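Local coordinates for protein fructose-bisphosphate aldolase (PDB 2FJK) that belongs to the class II fructose-bisphosphate aldolase family, has the TIM-barrel fold and holds a bound 1,3-dihydroxyacetonephosphate in its pocket, at residues A32-A37 and S42-A47; T97-D102 and K116-A121; E106-N111 and A158-E163. One frame throughout, in Å; residues are numbered along the deposited sequence.

How the interactions relate
The three contacts illustrate how a TIM barrel is built from strands with helices packed around them. Interactions 1 and 2 each pack a helix against a strand within a beta-alpha-beta unit, with centres about 23 Å apart. Interaction 3 joins two outer helices; its centre lies about 14 Å from that of interaction 2, with which it shares helix 108-124, and about 31 Å from that of interaction 1, across the chain's centre. The side chains of I33 and I101 are about 11 and 13 Å from the bound 1,3-dihydroxyacetonephosphate. Neither contact therefore touches the ligand, although M100, on strand 98-101, touches the pocket residues D80, H81 and H208.

Interaction 1: residues A32-A37 and S42-A47; sequences AILEAA and SPVILA
Segment 32-37 of helix 27-38 and strand 44-47 run antiparallel, their axes at 176° and 9.3 Å apart at closest approach, so that I33 faces L46 at one end while A37 meets S42 at the tight connection. Three apolar side chains of the helix receive V44 and L46. I33 presents its CG2 branch, placed anti to the backbone N (chi1 -59° for CG1), and this methyl meets two partners: L46 CD2 at 3.6 Å and V44 CG2 at 3.8 Å. I33 and L46 lie alongside one another with their ends running opposite ways, whereas V44 stands at about a right angle to I33. V44 divides its branches, since its CG1 reaches A37 CB at 3.7 Å. L34 brings its end in with CD2, which lies 4.0 Å from L46 CD1, the two side chains crossing at about a right angle. Each end methyl of L46 thus has a different helix residue as partner. At the turn, S42 N donates to A37 O over 3.0 Å, a nearly straight bond in the carbonyl plane, while S42 OG is hydrogen-bonded to S301 OG. F22 and V75 of the adjacent strands extend the apolar layer. The chemistry is that of the second half of a beta-alpha-beta crossover: branched aliphatic side chains bury one another, and a single backbone bond ties the C-terminal part of the helix to the loop residue S42, just ahead of the strand.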
loop_
_atom_site.group_PDB
_atom_site.type_symbol
_atom_site.label_atom_id
_atom_site.label_comp_id
_atom_site.label_asym_id
_atom_site.label_seq_id
_atom_site.Cartn_x
_atom_site.Cartn_y
_atom_site.Cartn_z
ATOM N N ALA A 32 16.665 11.229 3.208
ATOM C CA ALA A 32 18.066 11.390 3.598
ATOM C C ALA A 32 18.534 10.211 4.447
ATOM O O ALA A 32 19.591 9.622 4.191
ATOM C CB ALA A 32 18.256 12.695 4.368
ATOM N N ILE A 33 17.740 9.868 5.453
ATOM C CA ILE A 33 18.086 8.767 6.324
ATOM C C ILE A 33 18.210 7.445 5.576
ATOM O O ILE A 33 19.220 6.754 5.711
ATOM C CB ILE A 33 17.058 8.583 7.443
ATOM C CG1 ILE A 33 16.960 9.855 8.295
ATOM C CG2 ILE A 33 17.461 7.406 8.307
ATOM C CD1 ILE A 33 15.820 9.807 9.302
ATOM N N LEU A 34 17.176 7.093 4.808
ATOM C CA LEU A 34 17.157 5.843 4.051
ATOM C C LEU A 34 18.201 5.760 2.941
ATOM O O LEU A 34 18.740 4.684 2.668
ATOM C CB LEU A 34 15.770 5.594 3.451
ATOM C CG LEU A 34 14.659 5.205 4.435
ATOM C CD1 LEU A 34 13.387 4.890 3.673
ATOM C CD2 LEU A 34 15.097 4.008 5.257
ATOM N N GLU A 35 18.481 6.881 2.289
ATOM C CA GLU A 35 19.476 6.883 1.225
ATOM C C GLU A 35 20.839 6.659 1.864
ATOM O O GLU A 35 21.660 5.883 1.351
ATOM C CB GLU A 35 19.463 8.207 0.474
ATOM C CG GLU A 35 18.276 8.373 -0.441
ATOM C CD GLU A 35 18.246 9.738 -1.084
ATOM O OE1 GLU A 35 19.329 10.221 -1.468
ATOM O OE2 GLU A 35 17.147 10.317 -1.217
ATOM N N ALA A 36 21.072 7.340 2.985
ATOM C CA ALA A 36 22.324 7.190 3.712
ATOM C C ALA A 36 22.452 5.706 4.067
ATOM O O ALA A 36 23.537 5.136 4.013
ATOM C CB ALA A 36 22.304 8.043 4.980
ATOM N N ALA A 37 21.332 5.080 4.405
ATOM C CA ALA A 37 21.333 3.658 4.743
ATOM C C ALA A 37 21.658 2.774 3.523
ATOM O O ALA A 37 22.418 1.812 3.645
ATOM C CB ALA A 37 19.988 3.258 5.330
ATOM N N SER A 42 23.960 -0.083 5.341
ATOM C CA SER A 42 23.779 -0.235 6.777
ATOM C C SER A 42 22.342 -0.441 7.229
ATOM O O SER A 42 21.405 0.054 6.605
ATOM C CB SER A 42 24.343 0.995 7.495
ATOM O OG SER A 42 24.038 0.970 8.880
ATOM N N PRO A 43 22.147 -1.206 8.314
ATOM C CA PRO A 43 20.783 -1.417 8.802
ATOM C C PRO A 43 20.427 -0.059 9.397
ATOM O O PRO A 43 21.328 0.719 9.683
ATOM C CB PRO A 43 20.963 -2.503 9.860
ATOM C CG PRO A 43 22.375 -2.254 10.368
ATOM C CD PRO A 43 23.127 -1.982 9.102
ATOM N N VAL A 44 19.146 0.251 9.565
ATOM C CA VAL A 44 18.772 1.548 10.117
ATOM C C VAL A 44 17.399 1.507 10.774
ATOM O O VAL A 44 16.571 0.652 10.462
ATOM C CB VAL A 44 18.764 2.647 9.014
ATOM C CG1 VAL A 44 17.609 2.419 8.052
ATOM C CG2 VAL A 44 18.671 4.039 9.647
ATOM N N ILE A 45 17.176 2.437 11.696
ATOM C CA ILE A 45 15.913 2.547 12.406
ATOM C C ILE A 45 15.307 3.923 12.168
ATOM O O ILE A 45 15.968 4.943 12.371
ATOM C CB ILE A 45 16.102 2.362 13.930
ATOM C CG1 ILE A 45 16.512 0.919 14.234
ATOM C CG2 ILE A 45 14.810 2.690 14.666
ATOM C CD1 ILE A 45 16.804 0.661 15.701
ATOM N N LEU A 46 14.060 3.951 11.716
ATOM C CA LEU A 46 13.367 5.217 11.508
ATOM C C LEU A 46 12.584 5.489 12.799
ATOM O O LEU A 46 11.679 4.735 13.168
ATOM C CB LEU A 46 12.431 5.123 10.298
ATOM C CG LEU A 46 13.161 4.964 8.961
ATOM C CD1 LEU A 46 12.181 5.012 7.806
ATOM C CD2 LEU A 46 14.155 6.086 8.817
ATOM N N ALA A 47 12.960 6.553 13.499
ATOM C CA ALA A 47 12.314 6.906 14.758
ATOM C C ALA A 47 11.322 8.043 14.603
ATOM O O ALA A 47 11.611 9.063 13.976
ATOM C CB ALA A 47 13.376 7.279 15.810
#

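Interaction 2: residues T97-D102 and K116-A121; sequences TSVMID and KRVVEA
Strand 98-101 passes beside the middle of helix 108-124, and the backbones come nearest at I101 and V118, whose CA atoms lie 7.2 Å apart. One valine carries the helix's share of this small contact. V118 has CG1 anti to its own backbone N (chi1 166°) and CG2 anti to the carbonyl carbon, which splays the two methyls toward different residues of the strand. Its CG1 touches V99 CG2 at 3.8 Å. Its CG2 lies against the branch point of I101, 3.7 Å from I101 CB and 3.8 Å from I101 CG2. The main arm of I101, ending in CD1, is thus not what makes the closest approach. V99 and I101, two residues apart on the strand, both direct their CB atoms at the helix, while the intervening M100, a selenomethionine, points to the other side. V118 therefore spans V99 and I101, one methyl on each, held by purely apolar contact. Around this contact, V99 also packs on V88, A91 and L92 of helix 85-93 and on A122 farther along helix 108-124, while I101 touches T115. V129 of strand 128-133 meets both V99 and V118, so the next strand of the beta-alpha-beta unit closes the cluster, and A121 packs on L89 of a second subunit, so helix 108-124 also reaches a subunit interface there.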
loop_
_atom_site.group_PDB
_atom_site.type_symbol
_atom_site.label_atom_id
_atom_site.label_comp_id
_atom_site.label_asym_id
_atom_site.label_seq_id
_atom_site.Cartn_x
_atom_site.Cartn_y
_atom_site.Cartn_z
ATOM N N THR A 97 7.098 -1.335 13.761
ATOM C CA THR A 97 7.624 -2.662 14.055
ATOM C C THR A 97 8.253 -2.767 15.441
ATOM O O THR A 97 8.705 -3.839 15.854
ATOM C CB THR A 97 8.647 -3.061 12.992
ATOM O OG1 THR A 97 9.730 -2.126 13.002
ATOM C CG2 THR A 97 7.989 -3.053 11.623
ATOM N N SER A 98 8.272 -1.643 16.149
ATOM C CA SER A 98 8.813 -1.584 17.499
ATOM C C SER A 98 8.272 -0.342 18.199
ATOM O O SER A 98 8.290 0.763 17.643
ATOM C CB SER A 98 10.335 -1.517 17.461
ATOM O OG SER A 98 10.852 -2.015 16.231
ATOM N N VAL A 99 7.777 -0.528 19.416
ATOM C CA VAL A 99 7.237 0.584 20.172
ATOM C C VAL A 99 7.991 0.771 21.467
ATOM O O VAL A 99 8.728 -0.113 21.920
ATOM C CB VAL A 99 5.760 0.380 20.515
ATOM C CG1 VAL A 99 4.946 0.269 19.242
ATOM C CG2 VAL A 99 5.599 -0.856 21.390
HETATM N N MSE A 100 7.782 1.931 22.068
HETATM C CA MSE A 100 8.448 2.264 23.303
HETATM C C MSE A 100 7.550 3.100 24.181
HETATM O O MSE A 100 6.951 4.083 23.731
HETATM C CB MSE A 100 9.717 3.045 23.001
HETATM C CG MSE A 100 10.513 3.391 24.216
HETATM SE SE MSE A 100 11.862 4.630 23.728
HETATM C CE MSE A 100 12.447 3.836 22.062
ATOM N N ILE A 101 7.451 2.697 25.436
ATOM C CA ILE A 101 6.651 3.418 26.395
ATOM C C ILE A 101 7.648 4.007 27.384
ATOM O O ILE A 101 8.562 3.321 27.846
ATOM C CB ILE A 101 5.672 2.464 27.120
ATOM C CG1 ILE A 101 4.895 3.224 28.190
ATOM C CG2 ILE A 101 6.437 1.289 27.725
ATOM C CD1 ILE A 101 3.965 4.278 27.639
ATOM N N ASP A 102 7.497 5.288 27.682
ATOM C CA ASP A 102 8.396 5.930 28.623
ATOM C C ASP A 102 7.699 6.241 29.944
ATOM O O ASP A 102 6.915 7.184 30.048
ATOM C CB ASP A 102 8.982 7.209 28.020
ATOM C CG ASP A 102 9.871 7.961 29.000
ATOM O OD1 ASP A 102 10.518 7.311 29.853
ATOM O OD2 ASP A 102 9.932 9.205 28.905
ATOM N N LYS A 116 4.896 -3.559 30.977
ATOM C CA LYS A 116 4.426 -4.925 30.787
ATOM C C LYS A 116 3.143 -4.966 29.961
ATOM O O LYS A 116 2.960 -5.843 29.119
ATOM C CB LYS A 116 4.181 -5.586 32.140
ATOM C CG LYS A 116 3.959 -7.085 32.074
ATOM C CD LYS A 116 3.544 -7.615 33.448
ATOM C CE LYS A 116 3.204 -9.095 33.411
ATOM N NZ LYS A 116 2.391 -9.473 34.606
ATOM N N ARG A 117 2.250 -4.019 30.216
ATOM C CA ARG A 117 0.994 -3.943 29.483
ATOM C C ARG A 117 1.276 -3.684 28.001
ATOM O O ARG A 117 0.553 -4.154 27.125
ATOM C CB ARG A 117 0.139 -2.807 30.038
ATOM C CG ARG A 117 -1.243 -2.723 29.428
ATOM C CD ARG A 117 -1.952 -1.453 29.864
ATOM N NE ARG A 117 -3.378 -1.505 29.558
ATOM C CZ ARG A 117 -4.187 -0.455 29.617
ATOM N NH1 ARG A 117 -3.708 0.729 29.968
ATOM N NH2 ARG A 117 -5.474 -0.591 29.326
ATOM N N VAL A 118 2.333 -2.921 27.738
ATOM C CA VAL A 118 2.728 -2.582 26.380
ATOM C C VAL A 118 3.344 -3.779 25.683
ATOM O O VAL A 118 3.123 -3.994 24.499
ATOM C CB VAL A 118 3.742 -1.402 26.371
ATOM C CG1 VAL A 118 4.413 -1.290 24.999
ATOM C CG2 VAL A 118 3.021 -0.097 26.707
ATOM N N VAL A 119 4.123 -4.556 26.418
ATOM C CA VAL A 119 4.770 -5.735 25.850
ATOM C C VAL A 119 3.733 -6.750 25.402
ATOM O O VAL A 119 3.868 -7.373 24.351
ATOM C CB VAL A 119 5.720 -6.412 26.880
ATOM C CG1 VAL A 119 6.194 -7.768 26.356
ATOM C CG2 VAL A 119 6.912 -5.520 27.145
ATOM N N GLU A 120 2.693 -6.913 26.206
ATOM C CA GLU A 120 1.641 -7.863 25.888
ATOM C C GLU A 120 0.911 -7.437 24.619
ATOM O O GLU A 120 0.631 -8.262 23.750
ATOM C CB GLU A 120 0.669 -7.971 27.065
ATOM C CG GLU A 120 1.381 -8.279 28.379
ATOM C CD GLU A 120 0.442 -8.376 29.571
ATOM O OE1 GLU A 120 -0.461 -7.520 29.710
ATOM O OE2 GLU A 120 0.620 -9.307 30.383
ATOM N N ALA A 121 0.621 -6.142 24.508
ATOM C CA ALA A 121 -0.072 -5.604 23.338
ATOM C C ALA A 121 0.805 -5.735 22.098
ATOM O O ALA A 121 0.366 -6.221 21.058
ATOM C CB ALA A 121 -0.435 -4.136 23.574
#

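Interaction 3: residues E106-N111 and A158-E163; sequences EDFETN and ARIFME
F108, N111 and F161 all place CG anti to the backbone N (chi1 -164° for F108), a torsion that extends each side chain and carries its end across the gap between helices 108-124 and 155-164. F108 brings the far end of its ring to the backbone of F161: CZ stands 3.7 Å from F161 CA, and F161 N lies in the ring plane at the edge. F108 CE1 rests 3.7 Å from F161 CB. I160 completes the grip on F108, its CG2 methyl coming to the ring edge 4.1 Å from CZ. The two phenylalanine rings are turned 57° against each other with centroids 5.8 Å apart, an oblique meeting. The F161 ring reaches past F108 to N111, one helical turn further along. There N111 OD1 lies at the edge of the ring, near its plane, 3.1 Å from F161 CZ and 3.3 Å from F161 CE1, with the amide and ring planes 62° apart. The amide is positioned from outside the contact, as N111 ND2 donates to E132 O. F161 also packs on A131 and L133 of strand 128-133, which places its ring between the helices and the barrel. At the start of helix 108-124, D107 serves as N-cap, its OD1 accepting from T110 N at 3.0 Å. The contact is mainly apolar, the F108 ring lying against the backbone and CB of F161 and against I160; the carboxamide oxygen at the F161 ring's rim is consistent with a weak favourable electrostatic contact, added to hydrogen bonds the amide makes outside the two segments.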
loop_
_atom_site.group_PDB
_atom_site.type_symbol
_atom_site.label_atom_id
_atom_site.label_comp_id
_atom_site.label_asym_id
_atom_site.label_seq_id
_atom_site.Cartn_x
_atom_site.Cartn_y
_atom_site.Cartn_z
ATOM N N GLU A 106 8.058 7.400 36.591
ATOM C CA GLU A 106 7.181 6.765 37.579
ATOM C C GLU A 106 7.962 5.806 38.469
ATOM O O GLU A 106 9.072 5.384 38.124
ATOM C CB GLU A 106 6.064 5.993 36.869
ATOM C CG GLU A 106 5.154 6.864 36.024
ATOM C CD GLU A 106 3.901 7.257 36.762
ATOM O OE1 GLU A 106 3.943 7.333 38.004
ATOM O OE2 GLU A 106 2.875 7.498 36.099
ATOM N N ASP A 107 7.387 5.456 39.617
ATOM C CA ASP A 107 8.061 4.527 40.516
ATOM C C ASP A 107 8.225 3.204 39.780
ATOM O O ASP A 107 7.554 2.955 38.772
ATOM C CB ASP A 107 7.264 4.332 41.813
ATOM C CG ASP A 107 5.782 4.161 41.567
ATOM O OD1 ASP A 107 5.435 3.423 40.630
ATOM O OD2 ASP A 107 4.967 4.756 42.313
ATOM N N PHE A 108 9.119 2.361 40.284
ATOM C CA PHE A 108 9.401 1.073 39.661
ATOM C C PHE A 108 8.189 0.200 39.339
ATOM O O PHE A 108 8.071 -0.311 38.230
ATOM C CB PHE A 108 10.364 0.267 40.533
ATOM C CG PHE A 108 11.015 -0.881 39.810
ATOM C CD1 PHE A 108 11.998 -0.647 38.854
ATOM C CD2 PHE A 108 10.650 -2.194 40.089
ATOM C CE1 PHE A 108 12.612 -1.700 38.189
ATOM C CE2 PHE A 108 11.257 -3.259 39.427
ATOM C CZ PHE A 108 12.241 -3.013 38.476
ATOM N N GLU A 109 7.297 0.014 40.304
ATOM C CA GLU A 109 6.125 -0.830 40.081
ATOM C C GLU A 109 5.203 -0.310 38.987
ATOM O O GLU A 109 4.672 -1.092 38.198
ATOM C CB GLU A 109 5.328 -1.011 41.380
ATOM C CG GLU A 109 6.004 -1.898 42.429
ATOM C CD GLU A 109 6.311 -3.291 41.910
ATOM O OE1 GLU A 109 5.395 -3.933 41.354
ATOM O OE2 GLU A 109 7.465 -3.743 42.064
ATOM N N THR A 110 5.001 1.002 38.938
ATOM C CA THR A 110 4.140 1.581 37.911
ATOM C C THR A 110 4.803 1.486 36.536
ATOM O O THR A 110 4.129 1.280 35.532
ATOM C CB THR A 110 3.814 3.054 38.220
ATOM O OG1 THR A 110 3.190 3.133 39.509
ATOM C CG2 THR A 110 2.853 3.633 37.170
ATOM N N ASN A 111 6.126 1.630 36.502
ATOM C CA ASN A 111 6.878 1.556 35.256
ATOM C C ASN A 111 6.697 0.142 34.730
ATOM O O ASN A 111 6.259 -0.058 33.596
ATOM C CB ASN A 111 8.365 1.821 35.510
ATOM C CG ASN A 111 9.151 2.043 34.229
ATOM O OD1 ASN A 111 8.725 1.647 33.145
ATOM N ND2 ASN A 111 10.320 2.669 34.353
ATOM N N ALA A 158 17.807 -3.034 36.581
ATOM C CA ALA A 158 17.690 -3.264 35.150
ATOM C C ALA A 158 17.295 -4.706 34.835
ATOM O O ALA A 158 16.321 -4.943 34.116
ATOM C CB ALA A 158 19.007 -2.913 34.456
ATOM N N ARG A 159 18.046 -5.667 35.368
ATOM C CA ARG A 159 17.747 -7.075 35.122
ATOM C C ARG A 159 16.321 -7.402 35.538
ATOM O O ARG A 159 15.570 -8.035 34.793
ATOM C CB ARG A 159 18.703 -7.978 35.901
ATOM C CG ARG A 159 18.393 -9.463 35.741
ATOM C CD ARG A 159 19.085 -10.300 36.801
ATOM N NE ARG A 159 20.535 -10.139 36.780
ATOM C CZ ARG A 159 21.375 -10.837 37.540
ATOM N NH1 ARG A 159 20.909 -11.749 38.385
ATOM N NH2 ARG A 159 22.681 -10.623 37.455
ATOM N N ILE A 160 15.964 -6.969 36.741
ATOM C CA ILE A 160 14.635 -7.215 37.286
ATOM C C ILE A 160 13.539 -6.562 36.451
ATOM O O ILE A 160 12.500 -7.170 36.201
ATOM C CB ILE A 160 14.531 -6.705 38.736
ATOM C CG1 ILE A 160 15.548 -7.438 39.616
ATOM C CG2 ILE A 160 13.123 -6.941 39.260
ATOM C CD1 ILE A 160 15.631 -6.919 41.031
ATOM N N PHE A 161 13.771 -5.320 36.032
ATOM C CA PHE A 161 12.802 -4.595 35.217
ATOM C C PHE A 161 12.582 -5.380 33.927
ATOM O O PHE A 161 11.450 -5.643 33.536
ATOM C CB PHE A 161 13.335 -3.193 34.895
ATOM C CG PHE A 161 12.395 -2.351 34.078
ATOM C CD1 PHE A 161 11.161 -1.966 34.587
ATOM C CD2 PHE A 161 12.759 -1.916 32.806
ATOM C CE1 PHE A 161 10.302 -1.161 33.848
ATOM C CE2 PHE A 161 11.908 -1.106 32.051
ATOM C CZ PHE A 161 10.677 -0.727 32.574
HETATM N N MSE A 162 13.682 -5.754 33.281
HETATM C CA MSE A 162 13.641 -6.511 32.036
HETATM C C MSE A 162 12.984 -7.888 32.174
HETATM O O MSE A 162 12.340 -8.367 31.245
HETATM C CB MSE A 162 15.058 -6.660 31.476
HETATM C CG MSE A 162 15.607 -5.373 30.885
HETATM SE SE MSE A 162 14.477 -4.721 29.449
HETATM C CE MSE A 162 15.397 -5.570 27.969
ATOM N N GLU A 163 13.143 -8.530 33.327
ATOM C CA GLU A 163 12.531 -9.835 33.525
ATOM C C GLU A 163 11.030 -9.735 33.822
ATOM O O GLU A 163 10.237 -10.497 33.268
ATOM C CB GLU A 163 13.258 -10.596 34.642
ATOM C CG GLU A 163 14.626 -11.125 34.215
ATOM C CD GLU A 163 15.425 -11.744 35.357
ATOM O OE1 GLU A 163 16.484 -12.349 35.079
ATOM O OE2 GLU A 163 15.004 -11.618 36.528
#